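Local coordinates for protein beta-glucosidase (Saccharopolyspora erythraea D, PDB 5M6G) that probably hydrolyses terminal, non-reducing beta-D-glucosyl residues to release beta-D-glucose, as a member of glycosyl hydrolase family 3, at residues G429-A434 against S490-I495; H483-D488 against I524-A529; D419-L424 against W553-A558. All blocks are in the same frame, centred on the assembly; numbering follows the deposited sequence.

Interaction 1 of 3, residues G429-A434 against S490-I495; sequences GKLFVA and SYRAAI
Phe432 and Val433 pair with Ala494 and Ile495 as neighbouring parallel strands inside the mixed sheet of the C-terminal domain, and Tyr491 and Arg492, earlier in the second segment, widen the contact. The segment axes of 431-434 and 493-495 approach to 4.6 Å at 20°, and the bonding is that of parallel strands: Phe432 N gives to Ala493 O, Phe432 O takes Ile495 N at 2.8 Å, and Ala434 N gives to Ile495 O. A nearly straight bond from Arg492 N to Lys430 O carries the pairing back into the loops.

The Tyr491 ring is held from both faces. Lys430, bent at chi3, lays CE 3.6 Å from Tyr491 CZ over one face, with NZ in cation-pi range; that NZ also bonds Ser490 OG at 2.7 Å, a hydroxyl that Asp488 holds as well. Over the opposite face comes the edge of Phe432, its CD2 3.6 Å from Tyr491 CZ and the ring planes at 85°, a T-shaped stack. Phe432 CG lies anti to the backbone N (chi1 -157°), which brings CD2 to that face while CB makes a CH-pi contact with the same ring. Tyr491 OH bonds Thr479 of the adjoining edge strand.

Arg492 lays its guanidinium against Leu431, whose CD2 sits over its centre, 3.5 Å from Arg492 CZ. Arg492 NE reaches Gly429 O at 2.9 Å from above the carbonyl plane, with a weak second bond from NH2, and the charge is further met by a salt bridge to Asp427. Helix 518-528 packs on Phe432 and Ala494, helix 465-472 on Val433 and Ile495. Parallel strands between helices in this way are characteristic of the alpha/beta sandwich that forms the C-terminal domain of family 3 glycosidases.

Interaction 2 of 3, residues H483-D488 against I524-A529; sequences HGNGVD and IAKLRA
Val487 and Leu527 form the close-packed part of this contact, where the turn between strands 478-480 and 493-499 leans on the C-terminal part of helix 518-528. Val487 CG1 lies 3.8 Å from Leu527 CD2, the two side chains crossing at about a right angle, and the same methyl touches the backbone at Lys526 O. CG1 stands between the backbone N and the carbonyl carbon (chi1 72°), the position that turns it to the helix. Leu527 CD2 also rests 3.9 Å from Gly484 CA; a beta-carbon on that glycine would crowd this methyl and Lys526 CD, and its positive phi of 78° suits glycine too. Leu527 is buried, touching Ala494 and Val534 of the sheet behind.

Toward solvent the fit depends on one long side chain. Lys526 starts extended, with CG anti to the backbone N (chi1 -172°), which carries CD to 3.3 Å from Gly484 O; the later bends at chi3 and chi4 turn CE to 3.3 Å from Asn485 OD1. Lys526 NZ stays 3.7 Å from Asn485 OD1, and no hydrogen bond joins the two segments. His483, Asn485 and Lys526 are all exposed.

Gly484 to Val487, closed by a weak Val487 N to Gly484 O bond, is a type II beta turn packed against the C-terminal part of a helix that covers one face of the alpha/beta sandwich.

Interaction 3 of 3, residues D419-L424 against W553-A558; sequences DGVLPL and WNALLA
Asn554 and Asp419 bury the greatest area here and are joined by two hydrogen bonds of different kinds. Asp419 N gives to Asn554 O at 2.9 Å, while Asn554 ND2 meets Asp419 OD2 at 2.6 Å with a nearly straight N-H...O angle of 167°. That donor arrives on the syn side, somewhat out of the carboxylate plane, and the acid and amide planes are turned 56° apart. The other oxygen, Asp419 OD1, accepts from Val421 N at 3.1 Å. With CG between the backbone N and the carbonyl carbon (chi1 69°), OD1 is turned to Val421 N and OD2 to Asn554. Asn554 OD1 takes the backbone N of Val534, fixing the amide's rotation from its other end.

Ala555 and Leu422 come next, with equal buried areas. Ala555 begins strand 555-560; its CB lies 3.6 Å from Val421 CG1 and 3.8 Å from Leu422 CD1, an apolar patch beside the polar pair. With an alanine here in place of Asn554, Asp419 OD2 would probably lose this partner and Val534 N its side-chain acceptor. The bond from Val421 N to Asp419 OD1 makes an Asx turn, here at the exit of edge strand 414-418, which runs antiparallel to strand 555-560 in the C-terminal domain's mixed sheet.

In the fold
All three contacts lie in the C-terminal domain, centred about 30 to 36 Å from the chain's centre and away from the sorbitol pocket and the magnesium sites. Interactions 1 and 2, with centres about 10 Å apart, meet where Phe432 CE2 comes 3.4 Å from Val487 N, and Ala494 CB lies 3.7 Å from Leu527 CD1. Interactions 1 and 3, about 13 Å apart, join through Leu424, whose CD1 is 3.5 Å from Ile495 CD1. Interactions 2 and 3 are about 16 Å apart, linked by Ile524 CG2 at 3.5 Å from Trp553 NE1. Along the chain, interactions 1 and 2 interleave, and both nest within the loop closed by interaction 3.

Interaction 1 of 3, residues G429-A434 against S490-I495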
ATOM      1  N   GLY A 429      26.025 -19.659 -23.190  1.00 32.97           N
ATOM      2  CA  GLY A 429      26.912 -20.121 -22.131  1.00 33.70           C
ATOM      3  C   GLY A 429      26.176 -20.327 -20.818  1.00 27.98           C
ATOM      4  O   GLY A 429      25.172 -19.681 -20.538  1.00 25.62           O
ATOM      5  N   LYS A 430      26.682 -21.259 -20.009  1.00 24.21           N
ATOM      6  CA  LYS A 430      26.051 -21.589 -18.733  1.00 20.39           C
ATOM      7  C   LYS A 430      25.971 -20.365 -17.825  1.00 19.09           C
ATOM      8  O   LYS A 430      26.934 -19.606 -17.697  1.00 20.83           O
ATOM      9  CB  LYS A 430      26.855 -22.664 -18.004  1.00 26.05           C
ATOM     10  CG  LYS A 430      26.941 -23.999 -18.666  1.00 33.81           C
ATOM     11  CD  LYS A 430      28.217 -24.685 -18.224  1.00 25.69           C
ATOM     12  CE  LYS A 430      28.237 -24.889 -16.727  1.00 29.52           C
ATOM     13  NZ  LYS A 430      29.275 -25.896 -16.360  1.00 25.80           N
ATOM     14  N   LEU A 431      24.830 -20.202 -17.159  1.00 17.49           N
ATOM     15  CA  LEU A 431      24.641 -19.165 -16.153  1.00 19.98           C
ATOM     16  C   LEU A 431      24.418 -19.813 -14.797  1.00 15.01           C
ATOM     17  O   LEU A 431      23.862 -20.911 -14.701  1.00 14.38           O
ATOM     18  CB  LEU A 431      23.451 -18.256 -16.491  1.00 15.51           C
ATOM     19  CG  LEU A 431      23.679 -17.309 -17.663  1.00 21.65           C
ATOM     20  CD1 LEU A 431      22.377 -16.635 -18.049  1.00 21.73           C
ATOM     21  CD2 LEU A 431      24.732 -16.264 -17.295  1.00 24.49           C
ATOM     22  N   PHE A 432      24.873 -19.143 -13.746  1.00 12.87           N
ATOM     23  CA  PHE A 432      24.581 -19.584 -12.391  1.00 13.73           C
ATOM     24  C   PHE A 432      23.682 -18.571 -11.694  1.00 14.01           C
ATOM     25  O   PHE A 432      23.900 -17.359 -11.795  1.00 11.42           O
ATOM     26  CB  PHE A 432      25.851 -19.790 -11.558  1.00 14.46           C
ATOM     27  CG  PHE A 432      25.647 -20.733 -10.405  1.00 17.92           C
ATOM     28  CD1 PHE A 432      25.086 -20.289  -9.208  1.00 16.49           C
ATOM     29  CD2 PHE A 432      25.954 -22.082 -10.540  1.00 13.32           C
ATOM     30  CE1 PHE A 432      24.875 -21.169  -8.158  1.00 16.18           C
ATOM     31  CE2 PHE A 432      25.748 -22.962  -9.493  1.00 14.44           C
ATOM     32  CZ  PHE A 432      25.203 -22.507  -8.300  1.00 19.39           C
ATOM     33  N   VAL A 433      22.674 -19.072 -10.986  1.00 11.78           N
ATOM     34  CA  VAL A 433      21.781 -18.228 -10.202  1.00 14.66           C
ATOM     35  C   VAL A 433      21.756 -18.746  -8.771  1.00 15.26           C
ATOM     36  O   VAL A 433      21.704 -19.958  -8.537  1.00 16.22           O
ATOM     37  CB  VAL A 433      20.362 -18.169 -10.809  1.00 12.18           C
ATOM     38  CG1 VAL A 433      19.442 -17.246  -9.969  1.00 11.72           C
ATOM     39  CG2 VAL A 433      20.442 -17.675 -12.248  1.00 15.43           C
ATOM     40  N   ALA A 434      21.809 -17.816  -7.813  1.00 13.93           N
ATOM     41  CA  ALA A 434      21.775 -18.135  -6.395  1.00 12.19           C
ATOM     42  C   ALA A 434      21.017 -17.037  -5.668  1.00 12.98           C
ATOM     43  O   ALA A 434      20.659 -16.012  -6.250  1.00 13.79           O
ATOM     44  CB  ALA A 434      23.186 -18.275  -5.812  1.00 11.09           C
ATOM     45  N   SER A 490      33.559 -22.430 -14.740  1.00 17.62           N
ATOM     46  CA  SER A 490      33.040 -22.733 -16.068  1.00 22.74           C
ATOM     47  C   SER A 490      31.814 -21.903 -16.438  1.00 22.03           C
ATOM     48  O   SER A 490      31.382 -21.953 -17.595  1.00 18.03           O
ATOM     49  CB  SER A 490      32.696 -24.222 -16.178  1.00 23.34           C
ATOM     50  OG  SER A 490      31.481 -24.519 -15.508  1.00 28.33           O
ATOM     51  N   TYR A 491      31.239 -21.156 -15.495  1.00 22.75           N
ATOM     52  CA  TYR A 491      30.049 -20.355 -15.755  1.00 18.88           C
ATOM     53  C   TYR A 491      30.435 -18.991 -16.313  1.00 22.14           C
ATOM     54  O   TYR A 491      31.478 -18.431 -15.965  1.00 18.56           O
ATOM     55  CB  TYR A 491      29.229 -20.197 -14.468  1.00 16.85           C
ATOM     56  CG  TYR A 491      28.526 -21.479 -14.079  1.00 19.23           C
ATOM     57  CD1 TYR A 491      29.182 -22.470 -13.348  1.00 17.51           C
ATOM     58  CD2 TYR A 491      27.211 -21.707 -14.465  1.00 14.17           C
ATOM     59  CE1 TYR A 491      28.534 -23.647 -13.008  1.00 18.62           C
ATOM     60  CE2 TYR A 491      26.563 -22.869 -14.134  1.00 15.91           C
ATOM     61  CZ  TYR A 491      27.219 -23.837 -13.411  1.00 17.34           C
ATOM     62  OH  TYR A 491      26.540 -24.992 -13.103  1.00 15.84           O
ATOM     63  N   ARG A 492      29.588 -18.450 -17.189  1.00 15.85           N
ATOM     64  CA  ARG A 492      29.928 -17.166 -17.782  1.00 20.05           C
ATOM     65  C   ARG A 492      29.546 -15.995 -16.891  1.00 22.66           C
ATOM     66  O   ARG A 492      30.150 -14.923 -17.009  1.00 17.36           O
ATOM     67  CB  ARG A 492      29.289 -17.016 -19.160  1.00 20.09           C
ATOM     68  CG  ARG A 492      27.812 -16.780 -19.158  1.00 28.10           C
ATOM     69  CD  ARG A 492      27.347 -16.433 -20.556  1.00 33.77           C
ATOM     70  NE  ARG A 492      26.010 -16.939 -20.831  1.00 30.96           N
ATOM     71  CZ  ARG A 492      24.917 -16.190 -20.830  1.00 31.58           C
ATOM     72  NH1 ARG A 492      25.016 -14.897 -20.569  1.00 30.33           N
ATOM     73  NH2 ARG A 492      23.731 -16.732 -21.106  1.00 28.81           N
ATOM     74  N   ALA A 493      28.582 -16.181 -15.992  1.00 15.56           N
ATOM     75  CA  ALA A 493      28.220 -15.148 -15.027  1.00 17.29           C
ATOM     76  C   ALA A 493      27.426 -15.805 -13.915  1.00 14.89           C
ATOM     77  O   ALA A 493      26.824 -16.863 -14.106  1.00 16.54           O
ATOM     78  CB  ALA A 493      27.409 -14.017 -15.663  1.00 14.29           C
ATOM     79  N   ALA A 494      27.433 -15.168 -12.746  1.00 15.94           N
ATOM     80  CA  ALA A 494      26.654 -15.639 -11.610  1.00 14.93           C
ATOM     81  C   ALA A 494      25.785 -14.498 -11.104  1.00 12.03           C
ATOM     82  O   ALA A 494      26.269 -13.373 -10.945  1.00 13.47           O
ATOM     83  CB  ALA A 494      27.556 -16.163 -10.483  1.00 13.65           C
ATOM     84  N   ILE A 495      24.513 -14.799 -10.841  1.00 15.55           N
ATOM     85  CA  ILE A 495      23.525 -13.815 -10.406  1.00 14.17           C
ATOM     86  C   ILE A 495      23.082 -14.190  -9.001  1.00 13.43           C
ATOM     87  O   ILE A 495      22.571 -15.293  -8.780  1.00 16.81           O
ATOM     88  CB  ILE A 495      22.317 -13.757 -11.358  1.00 15.41           C
ATOM     89  CG1 ILE A 495      22.786 -13.480 -12.785  1.00 14.80           C
ATOM     90  CG2 ILE A 495      21.303 -12.691 -10.894  1.00 14.77           C
ATOM     91  CD1 ILE A 495      21.766 -13.874 -13.831  1.00 16.11           C
TER

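Interaction 2 of 3, residues H483-D488 against I524-A529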
ATOM      1  N   HIS A 483      22.235 -21.404  -2.179  1.00 21.69           N
ATOM      2  CA  HIS A 483      23.414 -20.977  -1.440  1.00 19.06           C
ATOM      3  C   HIS A 483      24.657 -20.869  -2.311  1.00 20.18           C
ATOM      4  O   HIS A 483      25.764 -20.719  -1.779  1.00 20.20           O
ATOM      5  CB  HIS A 483      23.663 -21.928  -0.268  1.00 18.94           C
ATOM      6  CG  HIS A 483      22.555 -21.936   0.740  1.00 23.69           C
ATOM      7  ND1 HIS A 483      22.501 -21.051   1.794  1.00 24.59           N
ATOM      8  CD2 HIS A 483      21.443 -22.704   0.837  1.00 25.80           C
ATOM      9  CE1 HIS A 483      21.414 -21.282   2.506  1.00 26.81           C
ATOM     10  NE2 HIS A 483      20.753 -22.280   1.946  1.00 27.92           N
ATOM     11  N   GLY A 484      24.506 -20.920  -3.630  1.00 21.01           N
ATOM     12  CA  GLY A 484      25.652 -20.839  -4.516  1.00 16.65           C
ATOM     13  C   GLY A 484      26.454 -22.116  -4.648  1.00 24.21           C
ATOM     14  O   GLY A 484      27.505 -22.097  -5.291  1.00 20.04           O
ATOM     15  N   ASN A 485      25.991 -23.222  -4.065  1.00 21.83           N
ATOM     16  CA  ASN A 485      26.758 -24.462  -4.097  1.00 23.68           C
ATOM     17  C   ASN A 485      26.798 -25.028  -5.508  1.00 20.23           C
ATOM     18  O   ASN A 485      25.771 -25.106  -6.188  1.00 18.31           O
ATOM     19  CB  ASN A 485      26.159 -25.482  -3.132  1.00 24.77           C
ATOM     20  CG  ASN A 485      26.358 -25.092  -1.688  1.00 22.53           C
ATOM     21  OD1 ASN A 485      27.350 -24.461  -1.342  1.00 30.51           O
ATOM     22  ND2 ASN A 485      25.416 -25.460  -0.839  1.00 27.80           N
ATOM     23  N   GLY A 486      27.988 -25.417  -5.958  1.00 17.90           N
ATOM     24  CA  GLY A 486      28.138 -25.956  -7.288  1.00 20.18           C
ATOM     25  C   GLY A 486      28.598 -24.954  -8.319  1.00 18.69           C
ATOM     26  O   GLY A 486      28.881 -25.346  -9.457  1.00 17.29           O
ATOM     27  N   VAL A 487      28.675 -23.673  -7.963  1.00 18.15           N
ATOM     28  CA  VAL A 487      29.213 -22.697  -8.897  1.00 12.75           C
ATOM     29  C   VAL A 487      30.703 -22.966  -9.076  1.00 19.71           C
ATOM     30  O   VAL A 487      31.391 -23.409  -8.149  1.00 19.07           O
ATOM     31  CB  VAL A 487      28.954 -21.256  -8.414  1.00 17.44           C
ATOM     32  CG1 VAL A 487      29.845 -20.897  -7.218  1.00 17.65           C
ATOM     33  CG2 VAL A 487      29.158 -20.267  -9.552  1.00 17.95           C
ATOM     34  N   ASP A 488      31.199 -22.724 -10.286  1.00 15.76           N
ATOM     35  CA  ASP A 488      32.624 -22.854 -10.567  1.00 19.72           C
ATOM     36  C   ASP A 488      32.966 -21.931 -11.725  1.00 21.10           C
ATOM     37  O   ASP A 488      32.099 -21.245 -12.275  1.00 15.87           O
ATOM     38  CB  ASP A 488      33.026 -24.316 -10.853  1.00 14.74           C
ATOM     39  CG  ASP A 488      32.291 -24.928 -12.037  1.00 20.95           C
ATOM     40  OD1 ASP A 488      32.095 -24.253 -13.067  1.00 22.05           O
ATOM     41  OD2 ASP A 488      31.924 -26.118 -11.941  1.00 26.27           O
ATOM     42  N   ILE A 524      27.083 -14.635  -1.732  1.00 15.29           N
ATOM     43  CA  ILE A 524      27.815 -13.761  -2.645  1.00 15.05           C
ATOM     44  C   ILE A 524      29.307 -14.075  -2.604  1.00 18.16           C
ATOM     45  O   ILE A 524      29.979 -14.081  -3.642  1.00 17.36           O
ATOM     46  CB  ILE A 524      27.547 -12.282  -2.316  1.00 17.95           C
ATOM     47  CG1 ILE A 524      26.087 -11.914  -2.596  1.00 15.88           C
ATOM     48  CG2 ILE A 524      28.497 -11.389  -3.106  1.00 13.55           C
ATOM     49  CD1 ILE A 524      25.692 -10.541  -2.028  1.00 10.74           C
ATOM     50  N   ALA A 525      29.849 -14.339  -1.411  1.00 16.91           N
ATOM     51  CA  ALA A 525      31.274 -14.655  -1.309  1.00 17.97           C
ATOM     52  C   ALA A 525      31.597 -15.947  -2.043  1.00 22.87           C
ATOM     53  O   ALA A 525      32.616 -16.042  -2.742  1.00 21.12           O
ATOM     54  CB  ALA A 525      31.692 -14.747   0.158  1.00 20.79           C
ATOM     55  N   LYS A 526      30.724 -16.945  -1.919  1.00 19.39           N
ATOM     56  CA  LYS A 526      30.914 -18.192  -2.650  1.00 20.25           C
ATOM     57  C   LYS A 526      30.919 -17.957  -4.155  1.00 19.62           C
ATOM     58  O   LYS A 526      31.713 -18.567  -4.881  1.00 20.30           O
ATOM     59  CB  LYS A 526      29.828 -19.192  -2.257  1.00 19.97           C
ATOM     60  CG  LYS A 526      30.044 -20.588  -2.818  1.00 23.75           C
ATOM     61  CD  LYS A 526      28.929 -21.513  -2.372  1.00 31.45           C
ATOM     62  CE  LYS A 526      28.888 -21.600  -0.856  1.00 33.68           C
ATOM     63  NZ  LYS A 526      30.109 -22.274  -0.337  1.00 37.22           N
ATOM     64  N   LEU A 527      30.042 -17.073  -4.645  1.00 17.80           N
ATOM     65  CA  LEU A 527      30.002 -16.775  -6.073  1.00 17.89           C
ATOM     66  C   LEU A 527      31.231 -15.995  -6.510  1.00 19.99           C
ATOM     67  O   LEU A 527      31.794 -16.264  -7.575  1.00 18.96           O
ATOM     68  CB  LEU A 527      28.745 -15.983  -6.436  1.00 15.90           C
ATOM     69  CG  LEU A 527      27.363 -16.612  -6.247  1.00 20.24           C
ATOM     70  CD1 LEU A 527      26.324 -15.822  -7.040  1.00 18.47           C
ATOM     71  CD2 LEU A 527      27.362 -18.059  -6.647  1.00 15.95           C
ATOM     72  N   ARG A 528      31.641 -14.997  -5.729  1.00 15.46           N
ATOM     73  CA  ARG A 528      32.836 -14.258  -6.115  1.00 21.02           C
ATOM     74  C   ARG A 528      34.069 -15.156  -6.107  1.00 21.62           C
ATOM     75  O   ARG A 528      34.956 -14.993  -6.952  1.00 19.67           O
ATOM     76  CB  ARG A 528      33.034 -13.050  -5.199  1.00 19.54           C
ATOM     77  CG  ARG A 528      31.862 -12.072  -5.215  1.00 16.00           C
ATOM     78  CD  ARG A 528      32.242 -10.685  -4.727  1.00 30.76           C
ATOM     79  NE  ARG A 528      33.167 -10.733  -3.604  1.00 32.46           N
ATOM     80  CZ  ARG A 528      34.416 -10.278  -3.635  1.00 27.90           C
ATOM     81  NH1 ARG A 528      34.907  -9.706  -4.727  1.00 27.80           N
ATOM     82  NH2 ARG A 528      35.172 -10.387  -2.558  1.00 33.04           N
ATOM     83  N   ALA A 529      34.134 -16.120  -5.179  1.00 21.78           N
ATOM     84  CA  ALA A 529      35.293 -17.009  -5.100  1.00 24.81           C
ATOM     85  C   ALA A 529      35.448 -17.870  -6.343  1.00 25.65           C
ATOM     86  O   ALA A 529      36.526 -18.430  -6.570  1.00 24.70           O
ATOM     87  CB  ALA A 529      35.194 -17.912  -3.873  1.00 23.69           C
TER

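Interaction 3 of 3, residues D419-L424 against W553-A558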
ATOM      1  N   ASP A 419      30.277  -3.055 -14.333  1.00 19.01           N
ATOM      2  CA  ASP A 419      31.587  -2.973 -14.969  1.00 18.60           C
ATOM      3  C   ASP A 419      31.568  -3.462 -16.407  1.00 23.82           C
ATOM      4  O   ASP A 419      32.615  -3.476 -17.058  1.00 23.41           O
ATOM      5  CB  ASP A 419      32.626  -3.751 -14.153  1.00 21.51           C
ATOM      6  CG  ASP A 419      32.404  -5.254 -14.181  1.00 26.37           C
ATOM      7  OD1 ASP A 419      31.415  -5.712 -14.791  1.00 24.63           O
ATOM      8  OD2 ASP A 419      33.226  -5.986 -13.580  1.00 22.71           O
ATOM      9  N   GLY A 420      30.407  -3.858 -16.917  1.00 24.00           N
ATOM     10  CA  GLY A 420      30.310  -4.360 -18.271  1.00 21.73           C
ATOM     11  C   GLY A 420      29.657  -5.721 -18.333  1.00 19.78           C
ATOM     12  O   GLY A 420      29.260  -6.169 -19.409  1.00 19.90           O
ATOM     13  N   VAL A 421      29.545  -6.392 -17.182  1.00 15.90           N
ATOM     14  CA  VAL A 421      28.913  -7.705 -17.157  1.00 17.63           C
ATOM     15  C   VAL A 421      27.468  -7.617 -17.638  1.00 18.07           C
ATOM     16  O   VAL A 421      26.964  -8.545 -18.290  1.00 16.02           O
ATOM     17  CB  VAL A 421      29.027  -8.331 -15.748  1.00 21.16           C
ATOM     18  CG1 VAL A 421      28.393  -7.424 -14.685  1.00 17.45           C
ATOM     19  CG2 VAL A 421      28.413  -9.731 -15.725  1.00 21.74           C
ATOM     20  N   LEU A 422      26.796  -6.494 -17.381  1.00 14.81           N
ATOM     21  CA  LEU A 422      25.423  -6.317 -17.857  1.00 17.07           C
ATOM     22  C   LEU A 422      25.423  -5.419 -19.092  1.00 19.36           C
ATOM     23  O   LEU A 422      26.243  -4.507 -19.195  1.00 19.97           O
ATOM     24  CB  LEU A 422      24.529  -5.725 -16.753  1.00 16.06           C
ATOM     25  CG  LEU A 422      24.267  -6.607 -15.526  1.00 15.76           C
ATOM     26  CD1 LEU A 422      23.274  -5.932 -14.564  1.00 14.78           C
ATOM     27  CD2 LEU A 422      23.756  -7.976 -15.936  1.00 16.54           C
ATOM     28  N   PRO A 423      24.515  -5.684 -20.044  1.00 18.41           N
ATOM     29  CA  PRO A 423      23.537  -6.780 -20.024  1.00 16.73           C
ATOM     30  C   PRO A 423      24.160  -8.140 -20.319  1.00 19.33           C
ATOM     31  O   PRO A 423      25.152  -8.229 -21.039  1.00 17.35           O
ATOM     32  CB  PRO A 423      22.549  -6.395 -21.131  1.00 19.32           C
ATOM     33  CG  PRO A 423      23.330  -5.542 -22.055  1.00 19.50           C
ATOM     34  CD  PRO A 423      24.351  -4.812 -21.220  1.00 18.85           C
ATOM     35  N   LEU A 424      23.579  -9.186 -19.746  1.00 19.66           N
ATOM     36  CA  LEU A 424      24.005 -10.542 -20.051  1.00 20.04           C
ATOM     37  C   LEU A 424      23.547 -10.931 -21.447  1.00 24.05           C
ATOM     38  O   LEU A 424      22.435 -10.603 -21.871  1.00 19.71           O
ATOM     39  CB  LEU A 424      23.431 -11.524 -19.030  1.00 18.06           C
ATOM     40  CG  LEU A 424      23.816 -11.312 -17.567  1.00 21.60           C
ATOM     41  CD1 LEU A 424      22.979 -12.232 -16.685  1.00 20.86           C
ATOM     42  CD2 LEU A 424      25.306 -11.524 -17.343  1.00 19.40           C
ATOM     43  N   TRP A 553      31.433  -6.310  -6.290  1.00 14.46           N
ATOM     44  CA  TRP A 553      30.354  -6.788  -7.142  1.00 20.88           C
ATOM     45  C   TRP A 553      30.511  -6.217  -8.544  1.00 19.02           C
ATOM     46  O   TRP A 553      30.610  -5.000  -8.715  1.00 19.29           O
ATOM     47  CB  TRP A 553      28.991  -6.389  -6.561  1.00 14.10           C
ATOM     48  CG  TRP A 553      28.785  -6.849  -5.151  1.00 17.31           C
ATOM     49  CD1 TRP A 553      29.510  -7.791  -4.480  1.00 15.73           C
ATOM     50  CD2 TRP A 553      27.786  -6.382  -4.233  1.00 17.18           C
ATOM     51  NE1 TRP A 553      29.022  -7.944  -3.203  1.00 18.46           N
ATOM     52  CE2 TRP A 553      27.961  -7.092  -3.027  1.00 18.24           C
ATOM     53  CE3 TRP A 553      26.752  -5.442  -4.318  1.00 15.58           C
ATOM     54  CZ2 TRP A 553      27.143  -6.890  -1.913  1.00 18.04           C
ATOM     55  CZ3 TRP A 553      25.947  -5.228  -3.197  1.00 14.75           C
ATOM     56  CH2 TRP A 553      26.147  -5.952  -2.016  1.00 14.18           C
ATOM     57  N   ASN A 554      30.524  -7.093  -9.551  1.00 16.47           N
ATOM     58  CA  ASN A 554      30.674  -6.602 -10.917  1.00 14.37           C
ATOM     59  C   ASN A 554      29.477  -5.774 -11.355  1.00 18.59           C
ATOM     60  O   ASN A 554      29.628  -4.841 -12.154  1.00 14.90           O
ATOM     61  CB  ASN A 554      30.904  -7.774 -11.865  1.00 14.71           C
ATOM     62  CG  ASN A 554      32.153  -8.535 -11.519  1.00 14.89           C
ATOM     63  OD1 ASN A 554      32.128  -9.440 -10.686  1.00 14.87           O
ATOM     64  ND2 ASN A 554      33.273  -8.141 -12.119  1.00 19.14           N
ATOM     65  N   ALA A 555      28.287  -6.102 -10.865  1.00 14.46           N
ATOM     66  CA  ALA A 555      27.126  -5.267 -11.110  1.00 15.05           C
ATOM     67  C   ALA A 555      26.225  -5.333  -9.896  1.00 14.33           C
ATOM     68  O   ALA A 555      26.235  -6.315  -9.150  1.00 13.87           O
ATOM     69  CB  ALA A 555      26.344  -5.688 -12.362  1.00 14.77           C
ATOM     70  N   LEU A 556      25.464  -4.259  -9.696  1.00 14.04           N
ATOM     71  CA  LEU A 556      24.465  -4.173  -8.641  1.00 10.83           C
ATOM     72  C   LEU A 556      23.192  -3.616  -9.256  1.00 13.59           C
ATOM     73  O   LEU A 556      23.211  -2.525  -9.836  1.00 13.46           O
ATOM     74  CB  LEU A 556      24.942  -3.279  -7.493  1.00 13.83           C
ATOM     75  CG  LEU A 556      23.825  -2.977  -6.493  1.00 14.90           C
ATOM     76  CD1 LEU A 556      23.352  -4.279  -5.838  1.00 14.03           C
ATOM     77  CD2 LEU A 556      24.294  -1.986  -5.464  1.00 14.76           C
ATOM     78  N   LEU A 557      22.096  -4.365  -9.130  1.00 12.30           N
ATOM     79  CA  LEU A 557      20.789  -3.958  -9.629  1.00 13.50           C
ATOM     80  C   LEU A 557      19.821  -3.998  -8.460  1.00 14.66           C
ATOM     81  O   LEU A 557      19.714  -5.027  -7.784  1.00 13.39           O
ATOM     82  CB  LEU A 557      20.317  -4.880 -10.757  1.00 13.43           C
ATOM     83  CG  LEU A 557      18.943  -4.576 -11.380  1.00 16.39           C
ATOM     84  CD1 LEU A 557      19.052  -3.408 -12.363  1.00 12.40           C
ATOM     85  CD2 LEU A 557      18.382  -5.820 -12.056  1.00 13.22           C
ATOM     86  N   ALA A 558      19.162  -2.872  -8.189  1.00  9.33           N
ATOM     87  CA  ALA A 558      18.163  -2.794  -7.125  1.00  9.20           C
ATOM     88  C   ALA A 558      16.796  -3.095  -7.727  1.00 11.90           C
ATOM     89  O   ALA A 558      16.341  -2.384  -8.628  1.00 15.12           O
ATOM     90  CB  ALA A 558      18.166  -1.415  -6.463  1.00 15.82           C
TER